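Local coordinates for spike protein P5 (Enterobacteria phage PRD1, PDB 1YQ5) that forms, together with proteins P31 and P2, the spike complexes at the five-fold vertices of the phage capsid and is essential for viral infectivity, at residues I107-L112 and D118-S123; A22-T27 and N76-V81; T42-S47 and I138-I143; L7-S12 and A49-A54; T71-N76 and L97-T102. All coordinates share one frame; numbering follows the deposited sequence.

Contact 1: I107-L112 and D118-S123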
# COMPACT_ATOMS: atom_id res chain seq x y z
N ILE A 107 -8.18 5.96 -1.00
CA ILE A 107 -9.03 6.46 -2.06
C ILE A 107 -10.16 7.33 -1.53
O ILE A 107 -10.48 7.29 -0.34
CB ILE A 107 -9.66 5.30 -2.84
CG1 ILE A 107 -10.52 4.45 -1.89
CG2 ILE A 107 -8.59 4.45 -3.49
CD1 ILE A 107 -11.30 3.33 -2.56
N TYR A 108 -10.76 8.11 -2.42
CA TYR A 108 -11.88 8.95 -2.04
C TYR A 108 -13.14 8.19 -2.43
O TYR A 108 -13.26 7.70 -3.56
CB TYR A 108 -11.88 10.29 -2.77
CG TYR A 108 -13.07 11.13 -2.37
CD1 TYR A 108 -13.08 11.81 -1.15
CD2 TYR A 108 -14.21 11.20 -3.18
CE1 TYR A 108 -14.20 12.52 -0.73
CE2 TYR A 108 -15.33 11.92 -2.76
CZ TYR A 108 -15.32 12.57 -1.54
OH TYR A 108 -16.42 13.27 -1.11
N CYS A 109 -14.08 8.09 -1.50
CA CYS A 109 -15.33 7.39 -1.76
C CYS A 109 -16.52 8.32 -1.65
O CYS A 109 -16.73 8.95 -0.61
CB CYS A 109 -15.53 6.24 -0.75
SG CYS A 109 -14.31 4.92 -0.85
N ASN A 110 -17.30 8.41 -2.72
CA ASN A 110 -18.49 9.22 -2.69
C ASN A 110 -19.62 8.27 -2.29
O ASN A 110 -19.79 7.22 -2.91
CB ASN A 110 -18.79 9.82 -4.07
CG ASN A 110 -20.08 10.62 -4.08
OD1 ASN A 110 -20.27 11.51 -3.25
ND2 ASN A 110 -20.97 10.30 -5.01
N VAL A 111 -20.36 8.63 -1.25
CA VAL A 111 -21.46 7.79 -0.80
C VAL A 111 -22.76 8.43 -1.28
O VAL A 111 -23.11 9.53 -0.88
CB VAL A 111 -21.47 7.69 0.73
CG1 VAL A 111 -22.70 6.91 1.20
CG2 VAL A 111 -20.20 6.99 1.20
N LEU A 112 -23.46 7.73 -2.17
CA LEU A 112 -24.71 8.22 -2.74
C LEU A 112 -25.91 8.09 -1.81
O LEU A 112 -26.91 8.79 -1.97
CB LEU A 112 -25.01 7.48 -4.04
CG LEU A 112 -23.96 7.61 -5.15
CD1 LEU A 112 -24.19 6.54 -6.20
CD2 LEU A 112 -24.04 9.00 -5.76
N ASP A 118 -23.16 1.91 -2.57
CA ASP A 118 -22.09 2.37 -1.69
C ASP A 118 -21.44 1.20 -0.96
O ASP A 118 -21.59 1.05 0.26
CB ASP A 118 -22.64 3.37 -0.67
CG ASP A 118 -23.34 4.54 -1.33
OD1 ASP A 118 -22.87 4.98 -2.41
OD2 ASP A 118 -24.34 5.04 -0.77
N VAL A 119 -20.72 0.37 -1.70
CA VAL A 119 -20.08 -0.79 -1.11
C VAL A 119 -18.70 -1.07 -1.69
O VAL A 119 -18.50 -1.01 -2.90
CB VAL A 119 -20.95 -2.05 -1.30
CG1 VAL A 119 -21.25 -2.27 -2.77
CG2 VAL A 119 -20.24 -3.28 -0.72
N LEU A 120 -17.75 -1.34 -0.81
CA LEU A 120 -16.40 -1.68 -1.24
C LEU A 120 -16.45 -3.17 -1.55
O LEU A 120 -16.84 -3.97 -0.70
CB LEU A 120 -15.41 -1.42 -0.10
CG LEU A 120 -15.14 0.05 0.25
CD1 LEU A 120 -14.42 0.14 1.58
CD2 LEU A 120 -14.32 0.69 -0.86
N LYS A 121 -16.08 -3.53 -2.78
CA LYS A 121 -16.10 -4.93 -3.18
C LYS A 121 -14.67 -5.48 -3.25
O LYS A 121 -13.76 -4.80 -3.72
CB LYS A 121 -16.78 -5.08 -4.54
CG LYS A 121 -18.25 -4.66 -4.54
CD LYS A 121 -18.88 -4.82 -5.92
CE LYS A 121 -20.36 -4.48 -5.89
NZ LYS A 121 -20.99 -4.66 -7.24
N PHE A 122 -14.49 -6.70 -2.76
CA PHE A 122 -13.17 -7.32 -2.73
C PHE A 122 -13.11 -8.67 -3.43
O PHE A 122 -14.07 -9.45 -3.39
CB PHE A 122 -12.70 -7.51 -1.28
CG PHE A 122 -12.67 -6.24 -0.48
CD1 PHE A 122 -13.84 -5.72 0.07
CD2 PHE A 122 -11.47 -5.57 -0.27
CE1 PHE A 122 -13.82 -4.53 0.81
CE2 PHE A 122 -11.43 -4.38 0.47
CZ PHE A 122 -12.62 -3.87 1.01
N SER A 123 -11.97 -8.95 -4.05
CA SER A 123 -11.76 -10.22 -4.73
C SER A 123 -10.28 -10.46 -5.00
O SER A 123 -9.49 -9.53 -5.14
CB SER A 123 -12.51 -10.27 -6.07
OG SER A 123 -12.43 -11.57 -6.63
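The carboxylate of Asp-118 is gripped by the backbone of the loop that starts at Leu-112. Leu-112 N donates to OD1 of Asp-118 at 2.8 Å, with an N-H...O angle of 158°; the donor meets the oxygen on its syn side but lies 31° out of the carboxylate plane. The other oxygen, OD2, accepts hydrogen bonds from the next two backbone nitrogens, those of Gly-113 and Val-114. Three consecutive N-H groups therefore hold one carboxylate. The chi1 of Asp-118, -55°, sets CG beside its own backbone N and carries the group across to the loop. There the methyl CG1 of Val-111 presses on it, 3.2 Å from OD2 of Asp-118, with the two side chains at roughly a right angle.

Farther along, the contact turns apolar. CD2 of Leu-120 lies 4.2 Å from SG of Cys-109 and 4.4 Å from CD1 of Ile-107, and Leu-53, Ile-63 and Tyr-83 pack around the same residues. Strands 100-109 and 119-126 belong to the two facing sheets of the jelly roll, so the connecting loop crosses from one sheet to the other at an end of the sandwich.

Three N-H donors around a buried Asp-118 would probably favour its ionised form, and they tie the conformation of the connecting loop to the start of strand 119-126.

Contact 2: A22-T27 and N76-V81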
# COMPACT_ATOMS: atom_id res chain seq x y z
N ALA A 22 -11.80 -20.19 -7.10
CA ALA A 22 -11.41 -20.60 -8.44
C ALA A 22 -10.15 -19.90 -8.95
O ALA A 22 -9.89 -18.74 -8.62
CB ALA A 22 -12.57 -20.35 -9.41
N ALA A 23 -9.38 -20.62 -9.76
CA ALA A 23 -8.16 -20.06 -10.32
C ALA A 23 -8.48 -19.09 -11.46
O ALA A 23 -9.52 -19.20 -12.11
CB ALA A 23 -7.27 -21.19 -10.84
N ASN A 24 -7.59 -18.13 -11.66
CA ASN A 24 -7.69 -17.15 -12.73
C ASN A 24 -9.08 -16.56 -12.98
O ASN A 24 -9.56 -16.57 -14.11
CB ASN A 24 -7.19 -17.75 -14.04
CG ASN A 24 -6.63 -16.70 -14.98
OD1 ASN A 24 -6.70 -16.84 -16.20
ND2 ASN A 24 -6.08 -15.65 -14.40
N ALA A 25 -9.70 -16.04 -11.94
CA ALA A 25 -11.01 -15.42 -12.05
C ALA A 25 -11.19 -14.54 -10.83
O ALA A 25 -10.64 -14.83 -9.77
CB ALA A 25 -12.10 -16.48 -12.11
N LEU A 26 -11.95 -13.46 -10.98
CA LEU A 26 -12.19 -12.57 -9.85
C LEU A 26 -13.67 -12.41 -9.57
O LEU A 26 -14.35 -11.63 -10.22
CB LEU A 26 -11.55 -11.20 -10.09
CG LEU A 26 -10.02 -11.16 -10.09
CD1 LEU A 26 -9.56 -9.75 -10.43
CD2 LEU A 26 -9.49 -11.59 -8.72
N THR A 27 -14.16 -13.18 -8.60
CA THR A 27 -15.56 -13.12 -8.20
C THR A 27 -15.59 -12.43 -6.85
O THR A 27 -14.93 -12.88 -5.91
CB THR A 27 -16.16 -14.54 -8.06
OG1 THR A 27 -16.05 -15.24 -9.30
CG2 THR A 27 -17.63 -14.46 -7.65
N ASN A 76 0.68 -16.05 -10.12
CA ASN A 76 0.57 -14.72 -9.53
C ASN A 76 -0.74 -14.56 -8.79
O ASN A 76 -1.80 -14.97 -9.28
CB ASN A 76 0.63 -13.65 -10.62
CG ASN A 76 1.93 -13.67 -11.38
OD1 ASN A 76 2.99 -13.37 -10.83
ND2 ASN A 76 1.86 -14.05 -12.65
N TYR A 77 -0.67 -13.98 -7.60
CA TYR A 77 -1.87 -13.70 -6.84
C TYR A 77 -2.41 -12.40 -7.41
O TYR A 77 -1.68 -11.41 -7.52
CB TYR A 77 -1.56 -13.56 -5.36
CG TYR A 77 -1.42 -14.90 -4.66
CD1 TYR A 77 -0.19 -15.56 -4.63
CD2 TYR A 77 -2.52 -15.51 -4.07
CE1 TYR A 77 -0.07 -16.82 -4.02
CE2 TYR A 77 -2.41 -16.76 -3.47
CZ TYR A 77 -1.19 -17.41 -3.44
OH TYR A 77 -1.10 -18.64 -2.84
N LEU A 78 -3.68 -12.41 -7.80
CA LEU A 78 -4.33 -11.23 -8.36
C LEU A 78 -5.30 -10.66 -7.33
O LEU A 78 -6.14 -11.39 -6.80
CB LEU A 78 -5.10 -11.61 -9.63
CG LEU A 78 -4.36 -12.48 -10.64
CD1 LEU A 78 -5.27 -12.74 -11.83
CD2 LEU A 78 -3.07 -11.78 -11.10
N LEU A 79 -5.17 -9.37 -7.05
CA LEU A 79 -6.06 -8.74 -6.07
C LEU A 79 -6.80 -7.57 -6.67
O LEU A 79 -6.26 -6.82 -7.49
CB LEU A 79 -5.26 -8.28 -4.85
CG LEU A 79 -4.66 -9.39 -3.98
CD1 LEU A 79 -3.47 -10.00 -4.70
CD2 LEU A 79 -4.22 -8.82 -2.64
N ARG A 80 -8.05 -7.40 -6.25
CA ARG A 80 -8.87 -6.31 -6.76
C ARG A 80 -9.85 -5.75 -5.73
O ARG A 80 -10.48 -6.49 -4.98
CB ARG A 80 -9.67 -6.77 -7.98
CG ARG A 80 -10.58 -5.71 -8.56
CD ARG A 80 -11.43 -6.27 -9.70
NE ARG A 80 -12.52 -7.09 -9.20
CZ ARG A 80 -13.19 -7.97 -9.94
NH1 ARG A 80 -12.87 -8.16 -11.22
NH2 ARG A 80 -14.20 -8.65 -9.41
N VAL A 81 -9.95 -4.43 -5.72
CA VAL A 81 -10.86 -3.71 -4.85
C VAL A 81 -11.66 -2.79 -5.76
O VAL A 81 -11.10 -2.13 -6.64
CB VAL A 81 -10.11 -2.82 -3.83
CG1 VAL A 81 -11.12 -2.00 -3.03
CG2 VAL A 81 -9.28 -3.68 -2.90
O HOH W 1 -14.03 -10.17 -13.09
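The guanidinium of Arg-80 has Leu-26 over one face: CB of Leu-26 stands 3.3 Å above the Arg-80 plane, displaced to the rim, where it approaches NH1 to 3.5 Å. At the edge, in the guanidinium plane, sits a water. This water accepts from Arg-80 NH1 at 3.0 Å and donates to Leu-26 O at 3.2 Å. Leu-26 O also receives a direct but weak hydrogen bond from Arg-80 NH2, 3.1 Å long and bent to 129° at the hydrogen. The stronger partner of NH2 is Asp-28, just beyond segment 22-27, through a salt bridge.

The arginine chain is bent at chi3 (76°), which turns its flat end over CB of Leu-26. Along the way CD1 of Leu-26 lies 3.9 Å from CB of Arg-80, so that the same leucine touches both the aliphatic base and the charged end. Its other methyl, CD2, rests 3.9 Å from the backbone O of Leu-78. At the far end of the contact ND2 of Asn-24 comes within 4.0 Å of CD1 of Leu-78, a van der Waals approach between an amide and a methyl.

Segment 22-27 belongs to the long connection between strands 5-11 and 35-40 and lies against the outer face of the sheet in which strand 76-83 runs between 119-126 and 86-93. Its Leu-26 also packs on Ser-123 of strand 119-126, while Leu-97 of the second subunit touches Asn-24 and Leu-26, placing the contact at a boundary within the trimer.

Contact 3: T42-S47 and I138-I143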
# COMPACT_ATOMS: atom_id res chain seq x y z
N THR A 42 -20.01 2.86 13.22
CA THR A 42 -20.99 2.07 12.50
C THR A 42 -21.04 2.39 11.01
O THR A 42 -21.93 1.92 10.30
CB THR A 42 -22.39 2.30 13.08
OG1 THR A 42 -22.70 3.69 13.02
CG2 THR A 42 -22.45 1.84 14.53
N GLY A 43 -20.09 3.19 10.54
CA GLY A 43 -20.08 3.57 9.13
C GLY A 43 -19.65 2.49 8.16
O GLY A 43 -19.99 2.54 6.98
N LEU A 44 -18.90 1.51 8.65
CA LEU A 44 -18.41 0.41 7.81
C LEU A 44 -18.86 -0.92 8.38
O LEU A 44 -18.51 -1.28 9.50
CB LEU A 44 -16.88 0.45 7.74
CG LEU A 44 -16.29 1.66 7.01
CD1 LEU A 44 -14.82 1.82 7.38
CD2 LEU A 44 -16.46 1.46 5.51
N THR A 45 -19.65 -1.66 7.60
CA THR A 45 -20.16 -2.95 8.04
C THR A 45 -20.03 -4.03 6.97
O THR A 45 -20.17 -3.74 5.77
CB THR A 45 -21.64 -2.82 8.43
OG1 THR A 45 -22.37 -2.34 7.30
CG2 THR A 45 -21.80 -1.82 9.57
N LYS A 46 -19.79 -5.26 7.39
CA LYS A 46 -19.65 -6.37 6.46
C LYS A 46 -21.02 -6.80 5.93
O LYS A 46 -22.02 -6.70 6.64
CB LYS A 46 -18.96 -7.56 7.14
CG LYS A 46 -19.71 -8.13 8.34
CD LYS A 46 -18.86 -9.14 9.11
CE LYS A 46 -19.60 -9.71 10.31
NZ LYS A 46 -18.71 -10.57 11.15
N SER A 47 -21.04 -7.28 4.69
CA SER A 47 -22.29 -7.74 4.09
C SER A 47 -21.97 -8.76 3.00
O SER A 47 -20.81 -8.99 2.67
CB SER A 47 -23.05 -6.57 3.46
OG SER A 47 -22.51 -6.27 2.18
N ILE A 138 -8.96 -8.20 5.53
CA ILE A 138 -9.45 -7.01 4.85
C ILE A 138 -9.74 -5.96 5.91
O ILE A 138 -10.50 -6.20 6.84
CB ILE A 138 -10.74 -7.32 4.06
CG1 ILE A 138 -10.42 -8.31 2.93
CG2 ILE A 138 -11.34 -6.03 3.52
CD1 ILE A 138 -11.65 -8.85 2.21
N THR A 139 -9.12 -4.79 5.76
CA THR A 139 -9.30 -3.71 6.72
C THR A 139 -9.56 -2.39 6.00
O THR A 139 -8.85 -2.04 5.05
CB THR A 139 -8.07 -3.55 7.62
OG1 THR A 139 -7.87 -4.75 8.38
CG2 THR A 139 -8.25 -2.37 8.58
N ALA A 140 -10.57 -1.67 6.45
CA ALA A 140 -10.90 -0.38 5.87
C ALA A 140 -11.14 0.61 7.00
O ALA A 140 -11.75 0.28 8.01
CB ALA A 140 -12.14 -0.49 5.00
N ALA A 141 -10.64 1.83 6.83
CA ALA A 141 -10.80 2.87 7.83
C ALA A 141 -11.04 4.21 7.15
O ALA A 141 -10.37 4.55 6.18
CB ALA A 141 -9.56 2.95 8.72
N LYS A 142 -12.03 4.94 7.66
CA LYS A 142 -12.35 6.26 7.12
C LYS A 142 -11.39 7.21 7.82
O LYS A 142 -11.48 7.40 9.03
CB LYS A 142 -13.79 6.62 7.47
CG LYS A 142 -14.27 7.95 6.90
CD LYS A 142 -15.72 8.22 7.29
CE LYS A 142 -16.27 9.45 6.60
NZ LYS A 142 -15.49 10.67 6.94
N ILE A 143 -10.46 7.81 7.07
CA ILE A 143 -9.50 8.72 7.69
C ILE A 143 -9.86 10.20 7.58
O ILE A 143 -9.17 11.04 8.15
CB ILE A 143 -8.07 8.51 7.15
CG1 ILE A 143 -7.97 9.01 5.72
CG2 ILE A 143 -7.70 7.02 7.23
CD1 ILE A 143 -6.54 9.16 5.26
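Strands 44-46 and 138-142 run nearly antiparallel, with 157° between their directions, yet their axes come no closer than 8.9 Å and no hydrogen bond joins them. Leu-44 bridges the gap. Its CG lies beside the backbone N (chi1 -67°), and from there CD1 extends onto the backbone of the other strand. It settles 3.5 Å from the carbonyl O of Ala-140, 4.2 Å from CA of Ala-141 and 4.2 Å from N of Lys-142, so one methyl lies against the main chain from Ala-140 to the start of Lys-142. The same CD1 is 4.3 Å from CB of Ala-140, an approach to the main chain consistent with that small side chain.

This spacing is that of two sheets packed face to face in the jelly roll of Domain-2, the C-terminal part of the spike protein: strand 44-46 is outermost within this chain in one sheet, and strand 135-142 is central in the other. Leu-7, Ile-51, Leu-53 and Tyr-61 surround Leu-44 in the interior. Ala-141, whose CB points away from strand 44-46, instead meets Leu-106 of the third subunit. Lys-142 begins on the inner side, but its chain leads outward, and NZ forms a salt bridge with the C-terminal carboxylate of Asn-144.

Contact 4: L7-S12 and A49-A54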
# COMPACT_ATOMS: atom_id res chain seq x y z
N LEU A 7 -13.23 -1.13 10.02
CA LEU A 7 -13.67 -2.51 10.09
C LEU A 7 -12.52 -3.39 9.63
O LEU A 7 -11.95 -3.15 8.57
CB LEU A 7 -14.89 -2.73 9.20
CG LEU A 7 -15.47 -4.15 9.20
CD1 LEU A 7 -15.96 -4.47 10.60
CD2 LEU A 7 -16.61 -4.26 8.20
N SER A 8 -12.17 -4.38 10.43
CA SER A 8 -11.09 -5.30 10.10
C SER A 8 -11.66 -6.71 10.14
O SER A 8 -12.27 -7.12 11.13
CB SER A 8 -9.94 -5.15 11.10
OG SER A 8 -8.82 -5.92 10.71
N LEU A 9 -11.47 -7.45 9.05
CA LEU A 9 -12.02 -8.79 8.94
C LEU A 9 -10.98 -9.85 8.61
O LEU A 9 -9.96 -9.57 7.97
CB LEU A 9 -13.10 -8.83 7.85
CG LEU A 9 -14.17 -7.74 7.85
CD1 LEU A 9 -14.95 -7.81 6.54
CD2 LEU A 9 -15.09 -7.91 9.05
N MSE A 10 -11.26 -11.08 9.04
CA MSE A 10 -10.41 -12.22 8.75
C MSE A 10 -11.33 -13.16 7.98
O MSE A 10 -12.35 -13.62 8.50
CB MSE A 10 -9.91 -12.87 10.05
CG MSE A 10 -8.77 -13.87 9.84
SE MSE A 10 -9.39 -15.57 9.17
CE MSE A 10 -10.11 -16.24 10.85
N TYR A 11 -10.96 -13.43 6.74
CA TYR A 11 -11.73 -14.26 5.81
C TYR A 11 -10.99 -15.57 5.51
O TYR A 11 -9.82 -15.54 5.12
CB TYR A 11 -11.93 -13.45 4.53
CG TYR A 11 -13.04 -13.86 3.60
CD1 TYR A 11 -14.36 -13.96 4.03
CD2 TYR A 11 -12.78 -14.06 2.24
CE1 TYR A 11 -15.40 -14.23 3.13
CE2 TYR A 11 -13.81 -14.32 1.33
CZ TYR A 11 -15.11 -14.41 1.79
OH TYR A 11 -16.13 -14.64 0.88
N SER A 12 -11.67 -16.69 5.70
CA SER A 12 -11.07 -18.01 5.44
C SER A 12 -12.18 -19.00 5.11
O SER A 12 -13.35 -18.64 5.15
CB SER A 12 -10.33 -18.51 6.68
OG SER A 12 -11.26 -18.83 7.71
N ALA A 49 -22.35 -8.35 0.03
CA ALA A 49 -21.83 -7.61 -1.12
C ALA A 49 -20.37 -7.15 -0.95
O ALA A 49 -19.66 -6.94 -1.93
CB ALA A 49 -22.71 -6.39 -1.40
N GLY A 50 -19.94 -7.00 0.30
CA GLY A 50 -18.58 -6.57 0.59
C GLY A 50 -18.63 -5.77 1.87
O GLY A 50 -19.13 -6.25 2.88
N ILE A 51 -18.10 -4.55 1.85
CA ILE A 51 -18.16 -3.70 3.04
C ILE A 51 -19.00 -2.48 2.70
O ILE A 51 -18.64 -1.69 1.83
CB ILE A 51 -16.76 -3.26 3.52
CG1 ILE A 51 -15.97 -4.48 4.00
CG2 ILE A 51 -16.90 -2.26 4.66
CD1 ILE A 51 -14.59 -4.14 4.53
N GLN A 52 -20.13 -2.35 3.38
CA GLN A 52 -21.07 -1.25 3.16
C GLN A 52 -20.62 0.05 3.80
O GLN A 52 -20.09 0.06 4.92
CB GLN A 52 -22.44 -1.60 3.75
CG GLN A 52 -23.06 -2.91 3.29
CD GLN A 52 -23.53 -2.87 1.86
OE1 GLN A 52 -24.04 -1.85 1.39
NE2 GLN A 52 -23.38 -3.98 1.16
N LEU A 53 -20.83 1.16 3.10
CA LEU A 53 -20.51 2.48 3.63
C LEU A 53 -21.86 3.12 3.94
O LEU A 53 -22.70 3.26 3.05
CB LEU A 53 -19.76 3.34 2.61
CG LEU A 53 -18.24 3.16 2.54
CD1 LEU A 53 -17.90 1.76 2.05
CD2 LEU A 53 -17.64 4.21 1.63
N ALA A 54 -22.07 3.49 5.20
CA ALA A 54 -23.33 4.10 5.63
C ALA A 54 -23.55 5.46 4.97
O ALA A 54 -22.60 6.15 4.60
CB ALA A 54 -23.36 4.24 7.14
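Ile-51 reaches from its strand into the interior, where it meets Leu-7 and Leu-9. Its CB is set back from both leucines, and the contact begins at the branches. The short branch, CG2, lies 4.1 Å from CD2 of Leu-7. The long branch leaves with CG1 beside the backbone N (chi1 -66°) and continues fully extended (chi2 -178°), which brings its end, CD1, up against both leucines. There CD1 of Ile-51 is 4.2 Å from CD2 of Leu-7 and 4.2 Å from CD1 of Leu-9.

The two leucines come at it differently. Leu-7 crosses Ile-51 at a slant, and its CD2 touches both arms of the isoleucine. Leu-9 meets Ile-51 tip to tip, methyl against methyl, and accordingly buries less. The two leucines, on the same side of strand 5-11, thus receive one isoleucine from the opposing sheet; the CA atoms of Leu-7 and Ile-51 keep a sheet-to-sheet distance of 8.4 Å.

Around this group Phe-122 packs on Ile-51, and Leu-31 on Leu-9. Ser-8, lying between the leucines in sequence, has its CB pointing away; its OG bonds to Thr-139 OG1, and it packs on Tyr-108 of the third subunit.

No polar side-chain atom takes part across the contact. The cohesion between strand 5-11 and strand 51-53 is therefore hydrophobic, spread over methyl contacts of ordinary van der Waals length. No directional bond crosses from Ile-51 to strand 5-11; the residue is held on its own side by backbone bonding to Leu-120.

Contact 5: T71-N76 and L97-T102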
# COMPACT_ATOMS: atom_id res chain seq x y z
N THR A 71 0.25 -23.10 0.53
CA THR A 71 0.32 -24.29 -0.31
C THR A 71 0.25 -23.99 -1.80
O THR A 71 0.28 -24.90 -2.63
CB THR A 71 -0.79 -25.29 0.06
OG1 THR A 71 -2.04 -24.60 0.18
CG2 THR A 71 -0.45 -25.97 1.38
N VAL A 72 0.15 -22.71 -2.15
CA VAL A 72 0.13 -22.30 -3.55
C VAL A 72 1.25 -21.28 -3.69
O VAL A 72 1.11 -20.12 -3.30
CB VAL A 72 -1.23 -21.68 -3.96
CG1 VAL A 72 -1.14 -21.09 -5.36
CG2 VAL A 72 -2.32 -22.76 -3.93
N THR A 73 2.37 -21.74 -4.24
CA THR A 73 3.56 -20.91 -4.38
C THR A 73 3.96 -20.63 -5.82
O THR A 73 5.09 -20.23 -6.08
CB THR A 73 4.75 -21.60 -3.70
OG1 THR A 73 4.96 -22.87 -4.32
CG2 THR A 73 4.47 -21.82 -2.21
N THR A 74 3.03 -20.84 -6.75
CA THR A 74 3.30 -20.61 -8.16
C THR A 74 2.31 -19.62 -8.75
O THR A 74 1.29 -19.30 -8.13
CB THR A 74 3.21 -21.93 -8.96
OG1 THR A 74 1.94 -22.55 -8.71
CG2 THR A 74 4.32 -22.89 -8.54
N GLY A 75 2.61 -19.13 -9.94
CA GLY A 75 1.72 -18.18 -10.59
C GLY A 75 1.74 -16.82 -9.91
O GLY A 75 2.69 -16.48 -9.20
N ASN A 76 0.68 -16.05 -10.12
CA ASN A 76 0.57 -14.72 -9.53
C ASN A 76 -0.74 -14.56 -8.79
O ASN A 76 -1.80 -14.97 -9.28
CB ASN A 76 0.63 -13.65 -10.62
CG ASN A 76 1.93 -13.67 -11.38
OD1 ASN A 76 2.99 -13.37 -10.83
ND2 ASN A 76 1.86 -14.05 -12.65
N LEU A 97 8.55 -18.19 -0.34
CA LEU A 97 8.79 -17.12 0.62
C LEU A 97 7.67 -16.08 0.63
O LEU A 97 7.44 -15.39 1.63
CB LEU A 97 10.12 -16.43 0.32
CG LEU A 97 11.36 -17.28 0.62
CD1 LEU A 97 12.62 -16.62 0.07
CD2 LEU A 97 11.47 -17.46 2.13
N THR A 98 6.97 -15.95 -0.50
CA THR A 98 5.88 -15.00 -0.61
C THR A 98 4.67 -15.68 -1.23
O THR A 98 4.29 -15.39 -2.37
CB THR A 98 6.28 -13.78 -1.47
OG1 THR A 98 6.59 -14.21 -2.80
CG2 THR A 98 7.50 -13.09 -0.88
N ALA A 99 4.07 -16.59 -0.48
CA ALA A 99 2.91 -17.35 -0.94
C ALA A 99 1.62 -16.56 -0.74
O ALA A 99 0.73 -16.97 -0.01
CB ALA A 99 2.84 -18.68 -0.19
N GLY A 100 1.54 -15.42 -1.42
CA GLY A 100 0.35 -14.60 -1.30
C GLY A 100 0.56 -13.24 -1.93
O GLY A 100 1.43 -13.07 -2.78
N GLY A 101 -0.23 -12.27 -1.50
CA GLY A 101 -0.11 -10.94 -2.06
C GLY A 101 -0.70 -9.88 -1.15
O GLY A 101 -1.28 -10.18 -0.11
N THR A 102 -0.57 -8.63 -1.58
CA THR A 102 -1.06 -7.50 -0.81
C THR A 102 -1.50 -6.35 -1.70
O THR A 102 -0.87 -6.08 -2.72
CB THR A 102 0.06 -6.96 0.12
OG1 THR A 102 0.44 -7.97 1.07
CG2 THR A 102 -0.40 -5.70 0.84
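An inverse gamma turn centred on Ala-99, just ahead of strand 100-109, is the element that meets the loop 71-76. Backbone angles of -83° and 62° at Ala-99 bring Gly-100 N within 2.9 Å of Thr-98 O, a weak hydrogen bond that closes the turn. The methyl group of Ala-99 then lies against the neighbouring loop: its CB is 3.8 Å from the carbonyl O of Val-72 and 4.1 Å from CG2 of Thr-73. The main chains are close here, with the CA atoms of Thr-73 and Ala-99 only 5.0 Å apart, and yet no hydrogen bond passes between the two segments.

Thr-73 presents its methyl rather than its hydroxyl. With chi1 at 60°, OG1 lies between the backbone N and the carbonyl carbon, and CG2 is the branch that faces Ala-99. Val-72 contributes mainly its carbonyl, since its side chain packs instead on Leu-131. The polar need of that carbonyl is met by the hydroxyl of Tyr-77, which donates to Val-72 O.

Segment 71-76 leads into strand 76-83, and 97-102 runs into strand 100-109. The backbone of Gly-101 is bonded to Val-67 where strand 100-109 pairs with strand 59-68, and that of Ala-99 to Asn-69 just beyond the paired ends. On the third subunit, Val-89 O accepts a hydrogen bond from Thr-102 OG1.

Across the contact itself the chemistry is slight, one methyl seated on a carbonyl and another methyl. The directional bonds nearby lie within each side or run to other residues, among them Tyr-77 and Asn-69.

How the contacts relate
Contacts 3 and 4 form one buried region, their centres 6 Å apart, both joining the two sheets of the jelly roll; Lys-46 N lies 3.4 Å from CD2 of Leu-7. Contact 1 adjoins this region, its centre 10 Å from that of contact 3: Leu-120 CD1 reaches Ala-140 CB at 4.2 Å, and strand 119-126 pairs with strand 51-53. Contact 2 sits farther along that sheet, its centre 19 Å from that of contact 1, linked through neighbouring strands 119-126 and 76-83. Contact 5 shares Asn-76 with contact 2 and lies beyond the chain's centre from contacts 1 and 3, about 27 Å from contact 1 between centres. Contacts 2 and 5 of adjacent subunits also meet across the trimer interface.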